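Local coordinates for exopolysaccharide biosynthesis protein (Pantoea stewartii subsp. stewartii DC283, PDB 6TGF) that modifies the glycan biofilm of the bacterium, probably as a hydrolase, and folds as a trimeric, bacteriophage tailspike-like parallel beta-helix, at residues Lys382-Tyr387 and Glu415-Asn420; Ser438-Gly443 and Trp459-Leu464. All coordinates share one frame; numbering follows the deposited sequence.

Both contacts lie in the parallel beta-helix in the middle of the elongated chain, their centres about 10 Å apart. They follow one another in sequence: contact 1 pairs strands 380-389 and 414-422, and contact 2 pairs 438-441 and the start of 443-446 with 458-467. The four rungs stack in this order, and the contacts meet where 414-422 lies against 438-441, with probable backbone hydrogen bonds from L416 N to L439 O (3.0 Å) and from N418 N to H441 O (2.9 Å). Each rung turns a corner at the matching place. Both contacts also face neighbouring subunits: E415 from contact 1 binds H441 and N442 from contact 2 of another subunit, tying the rungs into the trimer.

Contact 1: Lys382-Tyr387 and Glu415-Asn420; sequences KIDQWY and ELSNFN
The six-membered ring of W386 and the ring of F419 are nearly parallel, 12° apart, but offset so that they hardly overlap (centroids 4.6 Å apart). F419 CB sits over one face of the indole, though its modelled closeness is doubtful, and W386 CZ2 over one face of the phenyl ring, toward its rim. At the indole edge L416 CB comes to 4.2 Å from W386 NE1. Beside them I383 CD1 packs 3.8 Å from L416 CD2, and I396 packs on I383, L416 and W386.

The other face carries the polar pairs. D384 turns its CG anti to the backbone N (chi1 -175°), which swings OD1 toward the next rung, where two donors grip it. S417 OG gives a 2.6 Å bond to D384 OD1 from the anti side, and N418 ND2 reaches the syn lone pair of D384 OD1 at 2.9 Å. The amide oxygen of N418 is taken by K382 of the third subunit. S417 N donates to I383 O at 3.1 Å. Q385 and N418, both with positive phi, turn the corner one above the other, as in the coils of a parallel beta-helix, with I383, L416, W386 and F419 directed to the interior.

Contact 2: Ser438-Gly443 and Trp459-Leu464; sequences SLIHNG and WIIDAL
A first torsion that sets CG anti to the carbonyl carbon (chi1 -67°), and a second that stands the ring crosswise (chi2 89°), bring the indole of W459 back over the preceding rung, against S438 and I440. S438 CB sits over one face, 3.6 Å from the centroid of the six-membered ring, a CH-pi contact. L439 O lies at the ring edge, and I440 CG1 approaches W459 CZ3 obliquely to 3.7 Å.

I440 is the hub of this side. Its CG2 branch lies 4.0 Å from I461 CG2 and also meets L464 CD1; with CG anti to the backbone N (chi1 -177°), L464 sends CD1 back toward I440. F419 of the rung before packs on both I440 and L464.

On the other face L439 CD2 lies alongside I460 CD1, 4.0 Å away. Further along, a water bridges the rungs: it stands 2.9 Å from H441 ND1 and donates to D462 OD2. The histidine's NE2 is bound by E415 of the third subunit, while D462 OD1 forms salt bridges with R483 of its own chain and R483 of the second subunit, so this face is part of the trimer interface.

Backbone bonds run throughout, such as I440 N to I460 O at 2.7 Å and N442 N to D462 O at 2.8 Å. N442 and A463 turn the corner in step, both with positive phi, and beyond it G443 N bonds A463 O. Parallel rungs in register, stacked aliphatic pairs (L439 on I460, I440 on I461) and matched corners are the hallmarks of the tailspike-like parallel beta-helix.

Contact 1: Lys382-Tyr387 and Glu415-Asn420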
ATOM      1  N   LYS B 382      10.183  -5.938   4.253  1.00 29.05           N
ATOM      2  CA  LYS B 382       8.922  -5.838   3.472  1.00 28.78           C
ATOM      3  C   LYS B 382       8.735  -7.141   2.693  1.00 28.47           C
ATOM      4  O   LYS B 382       9.555  -7.416   1.800  1.00 28.35           O
ATOM      5  CB  LYS B 382       8.955  -4.619   2.544  1.00 28.99           C
ATOM      6  CG  LYS B 382       8.369  -3.348   3.144  1.00 29.23           C
ATOM      7  CD  LYS B 382       9.176  -2.100   2.866  1.00 29.52           C
ATOM      8  CE  LYS B 382       8.765  -0.939   3.744  1.00 29.75           C
ATOM      9  NZ  LYS B 382       9.820   0.099   3.816  1.00 30.07           N
ATOM     10  N   ILE B 383       7.707  -7.917   3.048  1.00 28.22           N
ATOM     11  CA  ILE B 383       7.301  -9.158   2.327  1.00 28.04           C
ATOM     12  C   ILE B 383       5.846  -8.980   1.879  1.00 28.06           C
ATOM     13  O   ILE B 383       4.947  -9.108   2.727  1.00 27.94           O
ATOM     14  CB  ILE B 383       7.517 -10.413   3.198  1.00 27.93           C
ATOM     15  CG1 ILE B 383       8.804 -10.312   4.024  1.00 27.85           C
ATOM     16  CG2 ILE B 383       7.495 -11.662   2.326  1.00 28.02           C
ATOM     17  CD1 ILE B 383       9.131 -11.547   4.836  1.00 27.94           C
ATOM     18  N   ASP B 384       5.647  -8.658   0.597  1.00 28.31           N
ATOM     19  CA  ASP B 384       4.323  -8.398  -0.030  1.00 28.66           C
ATOM     20  C   ASP B 384       3.993  -9.546  -0.992  1.00 29.14           C
ATOM     21  O   ASP B 384       4.937 -10.127  -1.560  1.00 29.17           O
ATOM     22  CB  ASP B 384       4.316  -7.052  -0.758  1.00 28.64           C
ATOM     23  CG  ASP B 384       2.959  -6.666  -1.324  1.00 28.80           C
ATOM     24  OD1 ASP B 384       1.988  -6.622  -0.544  1.00 28.76           O
ATOM     25  OD2 ASP B 384       2.884  -6.422  -2.545  1.00 28.99           O
ATOM     26  N   GLN B 385       2.701  -9.850  -1.158  1.00 29.64           N
ATOM     27  CA  GLN B 385       2.186 -10.880  -2.103  1.00 30.18           C
ATOM     28  C   GLN B 385       3.003 -12.169  -1.964  1.00 30.20           C
ATOM     29  O   GLN B 385       3.700 -12.529  -2.928  1.00 30.17           O
ATOM     30  CB  GLN B 385       2.242 -10.362  -3.541  1.00 30.65           C
ATOM     31  CG  GLN B 385       1.127  -9.390  -3.887  1.00 31.14           C
ATOM     32  CD  GLN B 385       0.994  -9.231  -5.381  1.00 31.75           C
ATOM     33  OE1 GLN B 385       0.059  -9.740  -5.996  1.00 32.46           O
ATOM     34  NE2 GLN B 385       1.950  -8.539  -5.981  1.00 31.82           N
ATOM     35  N   TRP B 386       2.929 -12.830  -0.806  1.00 30.37           N
ATOM     36  CA  TRP B 386       3.584 -14.144  -0.567  1.00 30.55           C
ATOM     37  C   TRP B 386       2.533 -15.172  -0.142  1.00 31.32           C
ATOM     38  O   TRP B 386       1.591 -14.801   0.581  1.00 31.20           O
ATOM     39  CB  TRP B 386       4.731 -14.038   0.445  1.00 30.08           C
ATOM     40  CG  TRP B 386       4.351 -13.507   1.792  1.00 29.69           C
ATOM     41  CD1 TRP B 386       4.237 -12.197   2.155  1.00 29.43           C
ATOM     42  CD2 TRP B 386       4.071 -14.275   2.976  1.00 29.64           C
ATOM     43  NE1 TRP B 386       3.901 -12.095   3.477  1.00 29.38           N
ATOM     44  CE2 TRP B 386       3.790 -13.352   4.008  1.00 29.50           C
ATOM     45  CE3 TRP B 386       4.024 -15.643   3.264  1.00 29.78           C
ATOM     46  CZ2 TRP B 386       3.459 -13.758   5.300  1.00 29.52           C
ATOM     47  CZ3 TRP B 386       3.701 -16.043   4.543  1.00 29.89           C
ATOM     48  CH2 TRP B 386       3.423 -15.112   5.546  1.00 29.72           C
ATOM     49  N   TYR B 387       2.701 -16.414  -0.600  1.00 32.23           N
ATOM     50  CA  TYR B 387       1.748 -17.534  -0.407  1.00 33.17           C
ATOM     51  C   TYR B 387       2.534 -18.756   0.086  1.00 33.31           C
ATOM     52  O   TYR B 387       3.618 -19.027  -0.460  1.00 33.29           O
ATOM     53  CB  TYR B 387       0.977 -17.778  -1.709  1.00 33.97           C
ATOM     54  CG  TYR B 387       0.385 -16.534  -2.330  1.00 34.46           C
ATOM     55  CD1 TYR B 387       1.156 -15.685  -3.110  1.00 34.59           C
ATOM     56  CD2 TYR B 387      -0.944 -16.197  -2.131  1.00 34.90           C
ATOM     57  CE1 TYR B 387       0.624 -14.537  -3.674  1.00 34.74           C
ATOM     58  CE2 TYR B 387      -1.493 -15.053  -2.689  1.00 35.14           C
ATOM     59  CZ  TYR B 387      -0.706 -14.219  -3.464  1.00 35.10           C
ATOM     60  OH  TYR B 387      -1.236 -13.090  -4.018  1.00 35.65           O
ATOM     61  N   GLU B 415       7.089  -5.511   7.726  1.00 26.13           N
ATOM     62  CA  GLU B 415       5.794  -5.202   7.061  1.00 25.82           C
ATOM     63  C   GLU B 415       5.392  -6.383   6.168  1.00 25.36           C
ATOM     64  O   GLU B 415       5.922  -6.483   5.044  1.00 25.29           O
ATOM     65  CB  GLU B 415       5.895  -3.894   6.274  1.00 25.98           C
ATOM     66  CG  GLU B 415       4.583  -3.473   5.636  1.00 26.10           C
ATOM     67  CD  GLU B 415       4.571  -2.063   5.073  1.00 26.35           C
ATOM     68  OE1 GLU B 415       3.469  -1.527   4.869  1.00 26.51           O
ATOM     69  OE2 GLU B 415       5.662  -1.507   4.834  1.00 26.63           O
ATOM     70  N   LEU B 416       4.498  -7.241   6.667  1.00 24.91           N
ATOM     71  CA  LEU B 416       3.905  -8.382   5.917  1.00 24.69           C
ATOM     72  C   LEU B 416       2.538  -7.946   5.386  1.00 24.63           C
ATOM     73  O   LEU B 416       1.706  -7.515   6.205  1.00 24.61           O
ATOM     74  CB  LEU B 416       3.765  -9.592   6.845  1.00 24.61           C
ATOM     75  CG  LEU B 416       4.989  -9.935   7.692  1.00 24.61           C
ATOM     76  CD1 LEU B 416       4.649 -11.026   8.694  1.00 24.75           C
ATOM     77  CD2 LEU B 416       6.163 -10.357   6.820  1.00 24.55           C
ATOM     78  N   SER B 417       2.313  -8.052   4.073  1.00 24.66           N
ATOM     79  CA  SER B 417       1.073  -7.572   3.405  1.00 24.86           C
ATOM     80  C   SER B 417       0.633  -8.532   2.292  1.00 25.13           C
ATOM     81  O   SER B 417       1.510  -9.130   1.638  1.00 25.03           O
ATOM     82  CB  SER B 417       1.263  -6.172   2.882  1.00 24.78           C
ATOM     83  OG  SER B 417       2.348  -6.115   1.968  1.00 24.72           O
ATOM     84  N   ASN B 418      -0.686  -8.663   2.104  1.00 25.54           N
ATOM     85  CA  ASN B 418      -1.329  -9.376   0.967  1.00 26.02           C
ATOM     86  C   ASN B 418      -0.779 -10.804   0.884  1.00 26.35           C
ATOM     87  O   ASN B 418      -0.248 -11.170  -0.179  1.00 26.40           O
ATOM     88  CB  ASN B 418      -1.134  -8.613  -0.347  1.00 26.11           C
ATOM     89  CG  ASN B 418      -1.663  -7.196  -0.287  1.00 26.16           C
ATOM     90  OD1 ASN B 418      -2.797  -6.970   0.128  1.00 26.33           O
ATOM     91  ND2 ASN B 418      -0.852  -6.237  -0.702  1.00 26.12           N
ATOM     92  N   PHE B 419      -0.905 -11.579   1.966  1.00 26.80           N
ATOM     93  CA  PHE B 419      -0.378 -12.964   2.066  1.00 27.29           C
ATOM     94  C   PHE B 419      -1.513 -13.945   2.375  1.00 28.12           C
ATOM     95  O   PHE B 419      -2.583 -13.523   2.853  1.00 28.16           O
ATOM     96  CB  PHE B 419       0.749 -13.051   3.099  1.00 27.01           C
ATOM     97  CG  PHE B 419       0.379 -12.692   4.517  1.00 26.82           C
ATOM     98  CD1 PHE B 419       0.514 -11.393   4.979  1.00 26.67           C
ATOM     99  CD2 PHE B 419      -0.070 -13.659   5.404  1.00 26.90           C
ATOM    100  CE1 PHE B 419       0.185 -11.065   6.285  1.00 26.62           C
ATOM    101  CE2 PHE B 419      -0.397 -13.328   6.711  1.00 26.83           C
ATOM    102  CZ  PHE B 419      -0.268 -12.032   7.151  1.00 26.68           C
ATOM    103  N   ASN B 420      -1.271 -15.228   2.089  1.00 29.06           N
ATOM    104  CA  ASN B 420      -2.237 -16.337   2.299  1.00 30.03           C
ATOM    105  C   ASN B 420      -1.456 -17.622   2.608  1.00 30.68           C
ATOM    106  O   ASN B 420      -0.760 -18.119   1.703  1.00 30.66           O
ATOM    107  CB  ASN B 420      -3.174 -16.484   1.097  1.00 30.33           C
ATOM    108  CG  ASN B 420      -4.179 -17.603   1.264  1.00 30.72           C
ATOM    109  OD1 ASN B 420      -3.894 -18.748   0.926  1.00 31.11           O
ATOM    110  ND2 ASN B 420      -5.358 -17.284   1.770  1.00 30.90           N
TER

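Contact 2: Ser438-Gly443 and Trp459-Leu464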
ATOM      1  N   SER B 438       6.236  -2.582  13.558  1.00 27.46           N
ATOM      2  CA  SER B 438       5.902  -3.589  12.514  1.00 26.95           C
ATOM      3  C   SER B 438       4.416  -3.516  12.133  1.00 26.45           C
ATOM      4  O   SER B 438       3.626  -2.983  12.938  1.00 26.42           O
ATOM      5  CB  SER B 438       6.297  -4.962  12.977  1.00 26.98           C
ATOM      6  OG  SER B 438       7.709  -5.056  13.098  1.00 27.13           O
ATOM      7  N   LEU B 439       4.062  -4.027  10.945  1.00 25.88           N
ATOM      8  CA  LEU B 439       2.694  -3.940  10.359  1.00 25.55           C
ATOM      9  C   LEU B 439       2.302  -5.258   9.677  1.00 25.44           C
ATOM     10  O   LEU B 439       3.168  -5.883   9.030  1.00 25.42           O
ATOM     11  CB  LEU B 439       2.645  -2.792   9.344  1.00 25.41           C
ATOM     12  CG  LEU B 439       2.890  -1.391   9.905  1.00 25.39           C
ATOM     13  CD1 LEU B 439       4.354  -1.000   9.778  1.00 25.45           C
ATOM     14  CD2 LEU B 439       2.013  -0.366   9.201  1.00 25.41           C
ATOM     15  N   ILE B 440       1.026  -5.638   9.808  1.00 25.37           N
ATOM     16  CA  ILE B 440       0.345  -6.698   9.004  1.00 25.37           C
ATOM     17  C   ILE B 440      -0.845  -6.048   8.287  1.00 25.60           C
ATOM     18  O   ILE B 440      -1.667  -5.411   8.976  1.00 25.64           O
ATOM     19  CB  ILE B 440      -0.091  -7.878   9.896  1.00 25.29           C
ATOM     20  CG1 ILE B 440       1.113  -8.700  10.365  1.00 25.27           C
ATOM     21  CG2 ILE B 440      -1.124  -8.745   9.186  1.00 25.36           C
ATOM     22  CD1 ILE B 440       0.803  -9.694  11.463  1.00 25.32           C
ATOM     23  N   HIS B 441      -0.931  -6.198   6.963  1.00 25.87           N
ATOM     24  CA  HIS B 441      -2.013  -5.628   6.116  1.00 26.19           C
ATOM     25  C   HIS B 441      -2.605  -6.716   5.213  1.00 26.57           C
ATOM     26  O   HIS B 441      -1.899  -7.169   4.293  1.00 26.53           O
ATOM     27  CB  HIS B 441      -1.494  -4.442   5.293  1.00 26.26           C
ATOM     28  CG  HIS B 441      -2.526  -3.846   4.395  1.00 26.44           C
ATOM     29  ND1 HIS B 441      -3.425  -2.891   4.834  1.00 26.58           N
ATOM     30  CD2 HIS B 441      -2.819  -4.074   3.096  1.00 26.60           C
ATOM     31  CE1 HIS B 441      -4.220  -2.549   3.839  1.00 26.76           C
ATOM     32  NE2 HIS B 441      -3.868  -3.262   2.763  1.00 26.79           N
ATOM     33  N   ASN B 442      -3.859  -7.102   5.467  1.00 27.06           N
ATOM     34  CA  ASN B 442      -4.692  -7.929   4.555  1.00 27.59           C
ATOM     35  C   ASN B 442      -4.024  -9.296   4.357  1.00 27.88           C
ATOM     36  O   ASN B 442      -3.494  -9.541   3.258  1.00 28.03           O
ATOM     37  CB  ASN B 442      -4.936  -7.202   3.228  1.00 27.81           C
ATOM     38  CG  ASN B 442      -6.016  -7.843   2.383  1.00 28.15           C
ATOM     39  OD1 ASN B 442      -6.636  -8.824   2.788  1.00 28.44           O
ATOM     40  ND2 ASN B 442      -6.253  -7.290   1.203  1.00 28.35           N
ATOM     41  N   GLY B 443      -4.059 -10.144   5.389  1.00 28.20           N
ATOM     42  CA  GLY B 443      -3.446 -11.486   5.387  1.00 28.54           C
ATOM     43  C   GLY B 443      -4.418 -12.556   5.851  1.00 29.02           C
ATOM     44  O   GLY B 443      -5.211 -12.276   6.770  1.00 29.03           O
ATOM     45  N   TRP B 459       2.785  -4.157  16.768  1.00 24.62           N
ATOM     46  CA  TRP B 459       2.163  -4.460  15.453  1.00 24.17           C
ATOM     47  C   TRP B 459       0.922  -3.592  15.230  1.00 23.88           C
ATOM     48  O   TRP B 459       0.078  -3.519  16.144  1.00 23.85           O
ATOM     49  CB  TRP B 459       1.800  -5.947  15.365  1.00 24.10           C
ATOM     50  CG  TRP B 459       2.975  -6.876  15.343  1.00 24.15           C
ATOM     51  CD1 TRP B 459       3.602  -7.436  16.417  1.00 24.27           C
ATOM     52  CD2 TRP B 459       3.652  -7.378  14.177  1.00 24.11           C
ATOM     53  NE1 TRP B 459       4.626  -8.245  16.002  1.00 24.35           N
ATOM     54  CE2 TRP B 459       4.681  -8.231  14.633  1.00 24.20           C
ATOM     55  CE3 TRP B 459       3.493  -7.192  12.799  1.00 24.04           C
ATOM     56  CZ2 TRP B 459       5.541  -8.892  13.757  1.00 24.23           C
ATOM     57  CZ3 TRP B 459       4.346  -7.843  11.934  1.00 24.04           C
ATOM     58  CH2 TRP B 459       5.356  -8.681  12.409  1.00 24.13           C
ATOM     59  N   ILE B 460       0.834  -2.958  14.056  1.00 23.64           N
ATOM     60  CA  ILE B 460      -0.455  -2.573  13.408  1.00 23.41           C
ATOM     61  C   ILE B 460      -0.923  -3.799  12.615  1.00 23.30           C
ATOM     62  O   ILE B 460      -0.128  -4.309  11.805  1.00 23.16           O
ATOM     63  CB  ILE B 460      -0.312  -1.325  12.511  1.00 23.33           C
ATOM     64  CG1 ILE B 460      -0.004  -0.069  13.331  1.00 23.36           C
ATOM     65  CG2 ILE B 460      -1.556  -1.139  11.650  1.00 23.34           C
ATOM     66  CD1 ILE B 460       0.344   1.149  12.497  1.00 23.45           C
ATOM     67  N   ILE B 461      -2.151  -4.264  12.859  1.00 23.32           N
ATOM     68  CA  ILE B 461      -2.742  -5.457  12.181  1.00 23.30           C
ATOM     69  C   ILE B 461      -4.112  -5.070  11.612  1.00 23.43           C
ATOM     70  O   ILE B 461      -5.088  -5.045  12.383  1.00 23.46           O
ATOM     71  CB  ILE B 461      -2.818  -6.661  13.143  1.00 23.26           C
ATOM     72  CG1 ILE B 461      -1.467  -6.923  13.818  1.00 23.24           C
ATOM     73  CG2 ILE B 461      -3.345  -7.890  12.415  1.00 23.32           C
ATOM     74  CD1 ILE B 461      -1.446  -8.111  14.759  1.00 23.32           C
ATOM     75  N   ASP B 462      -4.164  -4.769  10.311  1.00 23.63           N
ATOM     76  CA  ASP B 462      -5.414  -4.511   9.546  1.00 23.88           C
ATOM     77  C   ASP B 462      -5.750  -5.744   8.702  1.00 24.17           C
ATOM     78  O   ASP B 462      -4.856  -6.219   7.973  1.00 24.09           O
ATOM     79  CB  ASP B 462      -5.283  -3.293   8.629  1.00 23.92           C
ATOM     80  CG  ASP B 462      -5.183  -1.967   9.359  1.00 23.96           C
ATOM     81  OD1 ASP B 462      -5.724  -1.862  10.482  1.00 23.87           O
ATOM     82  OD2 ASP B 462      -4.567  -1.044   8.793  1.00 24.12           O
ATOM     83  N   ALA B 463      -6.993  -6.225   8.801  1.00 24.58           N
ATOM     84  CA  ALA B 463      -7.588  -7.270   7.937  1.00 25.03           C
ATOM     85  C   ALA B 463      -6.756  -8.558   8.000  1.00 25.39           C
ATOM     86  O   ALA B 463      -6.456  -9.126   6.930  1.00 25.40           O
ATOM     87  CB  ALA B 463      -7.708  -6.750   6.524  1.00 25.08           C
ATOM     88  N   LEU B 464      -6.395  -9.001   9.208  1.00 25.87           N
ATOM     89  CA  LEU B 464      -5.840 -10.360   9.443  1.00 26.38           C
ATOM     90  C   LEU B 464      -7.017 -11.324   9.622  1.00 27.14           C
ATOM     91  O   LEU B 464      -7.939 -10.994  10.392  1.00 27.15           O
ATOM     92  CB  LEU B 464      -4.922 -10.361  10.672  1.00 26.20           C
ATOM     93  CG  LEU B 464      -4.223 -11.689  10.974  1.00 26.22           C
ATOM     94  CD1 LEU B 464      -3.277 -12.087   9.850  1.00 26.17           C
ATOM     95  CD2 LEU B 464      -3.472 -11.621  12.295  1.00 26.16           C
TER
HETATM   96  O   HOH W   1      -2.673  -0.990   6.930  1.00 27.92           O